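Local structure of caspase-1 (Spodoptera frugiperda, 1M72) at residues C[183-188]-C[202-207]; C[220-225]-C[253-258]; C[32-37]-C[88-93]. The protein is a cysteine protease of the caspase family that probably acts in the proteolytic cascade executing apoptosis, cutting proteins such as baculovirus p35. All blocks are in the same frame, centred on the assembly; numbering follows the deposited sequence.

Contact 1 (C[183-188]-C[202-207]). With EDO (1,2-ethanediol), chain J.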
loop_
_atom_site.group_PDB
_atom_site.type_symbol
_atom_site.label_atom_id
_atom_site.label_comp_id
_atom_site.label_asym_id
_atom_site.label_seq_id
_atom_site.Cartn_x
_atom_site.Cartn_y
_atom_site.Cartn_z
ATOM N N LEU C 183 4.941 -4.856 -5.250
ATOM C CA LEU C 183 5.188 -3.827 -4.279
ATOM C C LEU C 183 5.233 -2.565 -5.132
ATOM O O LEU C 183 6.051 -2.451 -6.051
ATOM C CB LEU C 183 6.521 -4.009 -3.593
ATOM C CG LEU C 183 6.888 -2.874 -2.612
ATOM C CD1 LEU C 183 5.846 -2.794 -1.547
ATOM C CD2 LEU C 183 8.275 -3.146 -2.016
ATOM N N ILE C 184 4.362 -1.616 -4.822
ATOM C CA ILE C 184 4.304 -0.404 -5.604
ATOM C C ILE C 184 4.405 0.782 -4.680
ATOM O O ILE C 184 3.443 1.126 -3.926
ATOM C CB ILE C 184 2.965 -0.321 -6.449
ATOM C CG1 ILE C 184 2.872 -1.509 -7.405
ATOM C CG2 ILE C 184 2.927 1.016 -7.258
ATOM C CD1 ILE C 184 1.527 -1.611 -8.171
ATOM N N ALA C 185 5.576 1.414 -4.774
ATOM C CA ALA C 185 5.906 2.569 -3.964
ATOM C C ALA C 185 5.877 3.919 -4.683
ATOM O O ALA C 185 6.700 4.197 -5.566
ATOM C CB ALA C 185 7.239 2.384 -3.328
ATOM N N PHE C 186 4.918 4.747 -4.268
ATOM C CA PHE C 186 4.783 6.106 -4.791
ATOM C C PHE C 186 5.400 7.079 -3.773
ATOM O O PHE C 186 5.254 6.921 -2.550
ATOM C CB PHE C 186 3.305 6.477 -5.035
ATOM C CG PHE C 186 2.806 6.182 -6.456
ATOM C CD1 PHE C 186 2.255 4.938 -6.782
ATOM C CD2 PHE C 186 2.822 7.181 -7.439
ATOM C CE1 PHE C 186 1.712 4.693 -8.059
ATOM C CE2 PHE C 186 2.282 6.950 -8.726
ATOM C CZ PHE C 186 1.728 5.716 -9.034
ATOM N N SER C 187 6.119 8.053 -4.301
ATOM C CA SER C 187 6.765 9.100 -3.522
ATOM C C SER C 187 5.758 9.872 -2.692
ATOM O O SER C 187 6.098 10.478 -1.690
ATOM C CB SER C 187 7.454 10.102 -4.464
ATOM O OG SER C 187 6.525 10.722 -5.368
ATOM N N THR C 188 4.506 9.848 -3.121
ATOM C CA THR C 188 3.483 10.619 -2.440
ATOM C C THR C 188 2.115 9.938 -2.488
ATOM O O THR C 188 1.880 8.949 -3.225
ATOM C CB THR C 188 3.404 12.062 -3.077
ATOM O OG1 THR C 188 2.703 12.935 -2.203
ATOM C CG2 THR C 188 2.641 12.022 -4.439
ATOM N N SER C 202 15.051 14.160 -5.685
ATOM C CA SER C 202 13.774 14.115 -4.968
ATOM C C SER C 202 13.887 13.665 -3.506
ATOM O O SER C 202 14.803 12.926 -3.120
ATOM C CB SER C 202 12.765 13.217 -5.704
ATOM O OG SER C 202 13.081 11.846 -5.579
ATOM N N TRP C 203 12.940 14.117 -2.690
ATOM C CA TRP C 203 12.930 13.737 -1.289
ATOM C C TRP C 203 12.855 12.214 -1.207
ATOM O O TRP C 203 13.676 11.578 -0.549
ATOM C CB TRP C 203 11.740 14.356 -0.543
ATOM C CG TRP C 203 11.777 15.871 -0.441
ATOM C CD1 TRP C 203 12.735 16.706 -0.934
ATOM C CD2 TRP C 203 10.797 16.713 0.192
ATOM N NE1 TRP C 203 12.415 18.020 -0.646
ATOM C CE2 TRP C 203 11.235 18.050 0.046
ATOM C CE3 TRP C 203 9.591 16.464 0.876
ATOM C CZ2 TRP C 203 10.509 19.144 0.560
ATOM C CZ3 TRP C 203 8.866 17.546 1.390
ATOM C CH2 TRP C 203 9.327 18.872 1.229
ATOM N N PHE C 204 11.880 11.639 -1.906
ATOM C CA PHE C 204 11.675 10.200 -1.916
ATOM C C PHE C 204 12.958 9.431 -2.308
ATOM O O PHE C 204 13.385 8.539 -1.578
ATOM C CB PHE C 204 10.510 9.854 -2.866
ATOM C CG PHE C 204 10.174 8.386 -2.924
ATOM C CD1 PHE C 204 9.937 7.656 -1.754
ATOM C CD2 PHE C 204 10.040 7.742 -4.160
ATOM C CE1 PHE C 204 9.565 6.297 -1.821
ATOM C CE2 PHE C 204 9.668 6.383 -4.239
ATOM C CZ PHE C 204 9.431 5.663 -3.065
ATOM N N MET C 205 13.554 9.771 -3.449
ATOM C CA MET C 205 14.762 9.105 -3.893
ATOM C C MET C 205 15.971 9.361 -2.961
ATOM O O MET C 205 16.804 8.477 -2.786
ATOM C CB MET C 205 15.079 9.493 -5.330
ATOM C CG MET C 205 14.156 8.859 -6.322
ATOM S SD MET C 205 14.343 7.018 -6.426
ATOM C CE MET C 205 12.779 6.558 -6.974
ATOM N N GLN C 206 16.066 10.539 -2.347
ATOM C CA GLN C 206 17.175 10.775 -1.413
ATOM C C GLN C 206 17.032 9.815 -0.229
ATOM O O GLN C 206 18.006 9.185 0.230
ATOM C CB GLN C 206 17.156 12.197 -0.836
ATOM C CG GLN C 206 17.560 13.299 -1.772
ATOM C CD GLN C 206 17.445 14.659 -1.092
ATOM O OE1 GLN C 206 18.110 14.909 -0.090
ATOM N NE2 GLN C 206 16.592 15.538 -1.633
ATOM N N ALA C 207 15.815 9.732 0.288
ATOM C CA ALA C 207 15.576 8.874 1.429
ATOM C C ALA C 207 15.658 7.391 1.037
ATOM O O ALA C 207 16.210 6.584 1.769
ATOM C CB ALA C 207 14.193 9.214 2.071
HETATM C C1 EDO J . 2.173 14.228 0.686
HETATM O O1 EDO J . 2.149 12.840 0.289
HETATM C C2 EDO J . 1.657 14.321 2.085
HETATM O O2 EDO J . 0.277 14.068 2.043
#
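The ring of Phe204 lies with one face against the backbone of Ser187, whose CA sits 3.7 Å from the centroid of the Phe204 ring and 20° off its normal, a CH-pi contact. The peptide carbon of Phe186 is over the same face, nearer the rim, while Ala185 O approaches CE2 obliquely. At the far end of the ring, Phe204 CZ meets the methyl of Ala185, with CZ to CB at 4.0 Å. The near end is the tighter one: Ser187 CB comes to 3.5 Å from Phe204 CB and equally close to CD2. With CG anti to the backbone N (chi1 -178°), the phenyl group leaves the first turn of its helix and reaches back along the end of strand 182-186. This is where the caspase sheet passes from strand into loop near the active centre: the side chain of Ser187 is about 7 Å from that of Cys150, the catalytic cysteine by similarity. The hydroxyl of Ser187 plays no part against the ring; it is hydrogen-bonded to Ser194 OG. Ser202 is the N-cap of the helix carrying Phe204, and its OG accepts from Met205 N at 3.0 Å with an N-H...O angle of 156°; the same OG is also bonded to Asp57 OD2, so the cap is tied to a second part of the domain. Just beyond the strand end, Thr188 OG1 lies 2.6 Å from O1 of a 1,2-ethanediol probably taken from the crystallisation liquor, and also has Phe193 O within reach as an alternative acceptor for its one proton.

Contact 2 (C[220-225]-C[253-258])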
loop_
_atom_site.group_PDB
_atom_site.type_symbol
_atom_site.label_atom_id
_atom_site.label_comp_id
_atom_site.label_asym_id
_atom_site.label_seq_id
_atom_site.Cartn_x
_atom_site.Cartn_y
_atom_site.Cartn_z
ATOM N N ASP C 220 14.039 -6.185 5.951
ATOM C CA ASP C 220 12.979 -6.524 5.010
ATOM C C ASP C 220 12.406 -5.219 4.382
ATOM O O ASP C 220 12.401 -4.134 5.014
ATOM C CB ASP C 220 11.907 -7.393 5.667
ATOM C CG ASP C 220 10.903 -6.597 6.473
ATOM O OD1 ASP C 220 9.944 -6.070 5.856
ATOM O OD2 ASP C 220 11.088 -6.502 7.717
ATOM N N ILE C 221 11.972 -5.368 3.128
ATOM C CA ILE C 221 11.499 -4.288 2.283
ATOM C C ILE C 221 10.421 -3.406 2.919
ATOM O O ILE C 221 10.542 -2.171 2.911
ATOM C CB ILE C 221 11.065 -4.863 0.847
ATOM C CG1 ILE C 221 11.133 -3.759 -0.220
ATOM C CG2 ILE C 221 9.629 -5.373 0.866
ATOM C CD1 ILE C 221 12.377 -2.961 -0.167
ATOM N N LEU C 222 9.395 -4.020 3.508
ATOM C CA LEU C 222 8.361 -3.214 4.147
ATOM C C LEU C 222 8.928 -2.378 5.314
ATOM O O LEU C 222 8.636 -1.187 5.410
ATOM C CB LEU C 222 7.171 -4.096 4.563
ATOM C CG LEU C 222 6.457 -4.630 3.288
ATOM C CD1 LEU C 222 5.156 -5.307 3.655
ATOM C CD2 LEU C 222 6.176 -3.476 2.285
ATOM N N THR C 223 9.796 -2.972 6.143
ATOM C CA THR C 223 10.377 -2.247 7.270
ATOM C C THR C 223 11.261 -1.121 6.781
ATOM O O THR C 223 11.294 -0.015 7.342
ATOM C CB THR C 223 11.200 -3.174 8.154
ATOM O OG1 THR C 223 10.321 -4.140 8.757
ATOM C CG2 THR C 223 11.928 -2.380 9.237
ATOM N N LEU C 224 11.956 -1.416 5.702
ATOM C CA LEU C 224 12.858 -0.466 5.077
ATOM C C LEU C 224 12.079 0.739 4.516
ATOM O O LEU C 224 12.469 1.866 4.719
ATOM C CB LEU C 224 13.614 -1.175 3.965
ATOM C CG LEU C 224 14.806 -0.384 3.462
ATOM C CD1 LEU C 224 15.999 -1.361 3.252
ATOM C CD2 LEU C 224 14.425 0.366 2.192
ATOM N N LEU C 225 10.981 0.470 3.798
ATOM C CA LEU C 225 10.176 1.532 3.233
ATOM C C LEU C 225 9.445 2.281 4.359
ATOM O O LEU C 225 9.096 3.443 4.181
ATOM C CB LEU C 225 9.214 0.973 2.162
ATOM C CG LEU C 225 9.977 0.571 0.877
ATOM C CD1 LEU C 225 9.051 -0.041 -0.196
ATOM C CD2 LEU C 225 10.704 1.824 0.357
ATOM N N PRO C 253 5.351 9.277 1.666
ATOM C CA PRO C 253 5.203 8.318 0.549
ATOM C C PRO C 253 3.973 7.428 0.787
ATOM O O PRO C 253 3.390 7.424 1.888
ATOM C CB PRO C 253 6.500 7.485 0.593
ATOM C CG PRO C 253 7.466 8.331 1.458
ATOM C CD PRO C 253 6.541 8.965 2.490
ATOM N N CYS C 254 3.602 6.680 -0.258
ATOM C CA CYS C 254 2.451 5.759 -0.250
ATOM C C CYS C 254 2.979 4.399 -0.776
ATOM O O CYS C 254 3.349 4.238 -1.941
ATOM C CB CYS C 254 1.335 6.331 -1.149
ATOM S SG CYS C 254 -0.236 5.416 -0.993
ATOM N N ILE C 255 3.031 3.424 0.118
ATOM C CA ILE C 255 3.584 2.117 -0.182
ATOM C C ILE C 255 2.453 1.152 -0.326
ATOM O O ILE C 255 1.729 0.911 0.654
ATOM C CB ILE C 255 4.452 1.600 1.017
ATOM C CG1 ILE C 255 5.425 2.695 1.486
ATOM C CG2 ILE C 255 5.218 0.398 0.608
ATOM C CD1 ILE C 255 6.268 3.275 0.327
ATOM N N THR C 256 2.321 0.572 -1.518
ATOM C CA THR C 256 1.252 -0.391 -1.787
ATOM C C THR C 256 1.858 -1.766 -1.943
ATOM O O THR C 256 2.690 -2.004 -2.819
ATOM C CB THR C 256 0.436 -0.008 -3.064
ATOM O OG1 THR C 256 -0.102 1.317 -2.909
ATOM C CG2 THR C 256 -0.745 -0.980 -3.284
ATOM N N SER C 257 1.431 -2.681 -1.087
ATOM C CA SER C 257 1.992 -4.008 -1.119
ATOM C C SER C 257 0.992 -5.135 -1.252
ATOM O O SER C 257 -0.054 -5.156 -0.561
ATOM C CB SER C 257 2.873 -4.222 0.141
ATOM O OG SER C 257 3.139 -5.583 0.439
ATOM N N MET C 258 1.336 -6.036 -2.184
ATOM C CA MET C 258 0.624 -7.280 -2.454
ATOM C C MET C 258 1.614 -8.421 -2.117
ATOM O O MET C 258 1.366 -9.573 -2.477
ATOM C CB MET C 258 0.244 -7.418 -3.929
ATOM C CG MET C 258 -1.053 -6.740 -4.333
ATOM S SD MET C 258 -1.044 -4.953 -4.232
ATOM C CE MET C 258 0.073 -4.450 -5.414
#
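Leu225 leaves the helix toward the strand and meets Ile255. Its CB lies 4.2 Å from Ile255 CD1; chi1 of -72° then sets CG anti to the carbonyl carbon, and at the tip CD1 comes to 3.9 Å from Ile255 CG2. The two branched chains cross obliquely, so Ile255 offers one methyl to the root of the leucine and another to its end. One turn earlier Leu222 starts off to one side, but its end bends in: CD1 is 3.8 Å from Ser257 OG, and CD2 meets Ser257 CB at 4.0 Å and Ile255 CG2 at 4.3 Å. The segments 221-225 and 254-257 run nearly antiparallel, at 170°, their axes 10.4 Å apart at the closest approach. The helix is N-capped by Asp220, whose OD1 accepts from Thr223 N while OD2 takes the Thr223 hydroxyl. Ile255, Thr256 and Ser257 also pair antiparallel with a strand of the second subunit, so the sheet continues through the dimer interface. Ser257 OG, though pressed against leucine methyls, accepts from Leu259 N and is therefore satisfied within the buried layer. The helix is thus held to the strand here by dispersion and the exclusion of water, with backbone pairing left to join the strand to its neighbours.

Contact 3 (C[32-37]-C[88-93])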
loop_
_atom_site.group_PDB
_atom_site.type_symbol
_atom_site.label_atom_id
_atom_site.label_comp_id
_atom_site.label_asym_id
_atom_site.label_seq_id
_atom_site.Cartn_x
_atom_site.Cartn_y
_atom_site.Cartn_z
ATOM N N ARG C 32 20.326 -11.284 -9.273
ATOM C CA ARG C 32 19.364 -10.468 -8.501
ATOM C C ARG C 32 18.177 -10.171 -9.447
ATOM O O ARG C 32 17.002 -10.354 -9.108
ATOM C CB ARG C 32 19.991 -9.136 -8.132
ATOM C CG ARG C 32 19.059 -8.214 -7.404
ATOM C CD ARG C 32 19.374 -8.183 -5.913
ATOM N NE ARG C 32 18.925 -9.364 -5.195
ATOM C CZ ARG C 32 19.446 -9.781 -4.034
ATOM N NH1 ARG C 32 20.457 -9.121 -3.439
ATOM N NH2 ARG C 32 18.927 -10.853 -3.457
ATOM N N GLY C 33 18.499 -9.726 -10.651
ATOM C CA GLY C 33 17.447 -9.403 -11.590
ATOM C C GLY C 33 17.681 -8.029 -12.210
ATOM O O GLY C 33 18.634 -7.308 -11.896
ATOM N N MET C 34 16.802 -7.682 -13.134
ATOM C CA MET C 34 16.848 -6.404 -13.830
ATOM C C MET C 34 16.224 -5.270 -13.009
ATOM O O MET C 34 15.228 -5.465 -12.292
ATOM C CB MET C 34 16.069 -6.522 -15.136
ATOM C CG MET C 34 16.700 -7.485 -16.129
ATOM S SD MET C 34 15.742 -7.703 -17.632
ATOM C CE MET C 34 15.619 -5.953 -18.253
ATOM N N ALA C 35 16.838 -4.095 -13.128
ATOM C CA ALA C 35 16.365 -2.858 -12.509
ATOM C C ALA C 35 16.291 -1.849 -13.676
ATOM O O ALA C 35 17.316 -1.435 -14.231
ATOM C CB ALA C 35 17.346 -2.369 -11.451
ATOM N N ILE C 36 15.083 -1.472 -14.073
ATOM C CA ILE C 36 14.930 -0.524 -15.179
ATOM C C ILE C 36 14.581 0.856 -14.629
ATOM O O ILE C 36 13.607 1.002 -13.911
ATOM C CB ILE C 36 13.758 -0.858 -16.117
ATOM C CG1 ILE C 36 13.789 -2.292 -16.574
ATOM C CG2 ILE C 36 13.802 0.070 -17.305
ATOM C CD1 ILE C 36 12.554 -2.588 -17.436
ATOM N N ILE C 37 15.360 1.858 -14.994
ATOM C CA ILE C 37 15.067 3.206 -14.539
ATOM C C ILE C 37 14.643 4.100 -15.719
ATOM O O ILE C 37 15.375 4.264 -16.695
ATOM C CB ILE C 37 16.298 3.805 -13.819
ATOM C CG1 ILE C 37 16.657 2.929 -12.600
ATOM C CG2 ILE C 37 16.002 5.238 -13.389
ATOM C CD1 ILE C 37 18.019 3.283 -11.886
ATOM N N GLN C 88 7.282 -4.253 -22.352
ATOM C CA GLN C 88 6.810 -5.502 -22.908
ATOM C C GLN C 88 7.970 -6.462 -23.166
ATOM O O GLN C 88 7.888 -7.644 -22.862
ATOM C CB GLN C 88 6.037 -5.256 -24.203
ATOM C CG GLN C 88 4.767 -4.444 -24.035
ATOM C CD GLN C 88 3.658 -4.873 -25.005
ATOM O OE1 GLN C 88 3.569 -6.047 -25.383
ATOM N NE2 GLN C 88 2.790 -3.929 -25.388
ATOM N N GLN C 89 9.065 -5.958 -23.699
ATOM C CA GLN C 89 10.178 -6.839 -23.993
ATOM C C GLN C 89 10.754 -7.399 -22.699
ATOM O O GLN C 89 11.226 -8.540 -22.635
ATOM C CB GLN C 89 11.260 -6.092 -24.744
ATOM C CG GLN C 89 10.775 -5.298 -25.933
ATOM C CD GLN C 89 11.941 -4.656 -26.668
ATOM O OE1 GLN C 89 12.877 -4.139 -26.035
ATOM N NE2 GLN C 89 11.900 -4.687 -28.007
ATOM N N THR C 90 10.721 -6.579 -21.660
ATOM C CA THR C 90 11.220 -7.017 -20.384
ATOM C C THR C 90 10.285 -8.122 -19.877
ATOM O O THR C 90 10.747 -9.150 -19.361
ATOM C CB THR C 90 11.231 -5.868 -19.380
ATOM O OG1 THR C 90 12.251 -4.937 -19.741
ATOM C CG2 THR C 90 11.501 -6.389 -17.989
ATOM N N ALA C 91 8.977 -7.913 -20.046
ATOM C CA ALA C 91 7.991 -8.886 -19.584
ATOM C C ALA C 91 8.043 -10.180 -20.386
ATOM O O ALA C 91 7.495 -11.208 -19.973
ATOM C CB ALA C 91 6.607 -8.309 -19.656
ATOM N N GLU C 92 8.733 -10.108 -21.514
ATOM C CA GLU C 92 8.851 -11.209 -22.436
ATOM C C GLU C 92 10.143 -11.967 -22.247
ATOM O O GLU C 92 10.304 -13.036 -22.799
ATOM C CB GLU C 92 8.746 -10.679 -23.881
ATOM C CG GLU C 92 7.335 -10.780 -24.487
ATOM C CD GLU C 92 7.081 -9.803 -25.635
ATOM O OE1 GLU C 92 8.013 -9.519 -26.439
ATOM O OE2 GLU C 92 5.920 -9.327 -25.736
ATOM N N MET C 93 11.064 -11.425 -21.461
ATOM C CA MET C 93 12.323 -12.118 -21.247
ATOM C C MET C 93 12.171 -13.304 -20.295
ATOM O O MET C 93 11.131 -13.505 -19.678
ATOM C CB MET C 93 13.347 -11.133 -20.704
ATOM C CG MET C 93 13.502 -9.922 -21.604
ATOM S SD MET C 93 14.744 -8.853 -20.997
ATOM C CE MET C 93 15.737 -8.479 -22.546
#
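Met34, Thr90 and Ile36 carry most of this contact between strand 31-39 and helix 80-92. Met34 and Thr90, which bury about equal surface, reach toward each other tip to tip, the thioether methyl CE of Met34 standing 3.8 Å from Thr90 OG1. The Met34 chain runs extended through chi2 and then bends at chi3 (57°), which turns CE toward the threonine. Two residues along the strand, on the same side of the sheet, Ile36 also approaches end-on: its CD1 is 3.3 Å from Thr90 OG1 and 4.0 Å from Thr90 CG2. Thr90 therefore presents both branches to these two hydrophobic ends, and its hydroxyl is satisfied by Phe86 O, one turn back in its own helix. Met93, farther along segment 88-93, crosses Met34 at about a right angle, the sulfur atoms SD of Met34 and Met93 lying 3.7 Å apart at the more exposed border of the contact. Leu101 of the neighbouring strand 98-106 touches both Met34 and Thr90. Helix 80-92 laid on a strand of the parallel part of the sheet is characteristic of the caspase fold, in which helices flank a central beta-sheet.

In the fold
All three contacts pack helices on the same six-stranded mixed sheet, at different strands. Along the chain they come in series: contact 3 closes first, then contact 1, then contact 2. Contacts 1 and 2 have centres 10 Å apart and touch, because strands 182-186 and 254-257 are antiparallel neighbours, joined by probable backbone bonds from Ile184 N to Thr256 O and from Cys254 N to Phe186 O; their helices, 203-215 and 221-235, are consecutive. Contact 3 stands about 20 Å from contact 1 and 21 Å from contact 2, centre to centre, on strand 31-39. One sheet thus links this peripheral helix with the neighbourhood of Cys150, the probable catalytic cysteine, and the dimer interface.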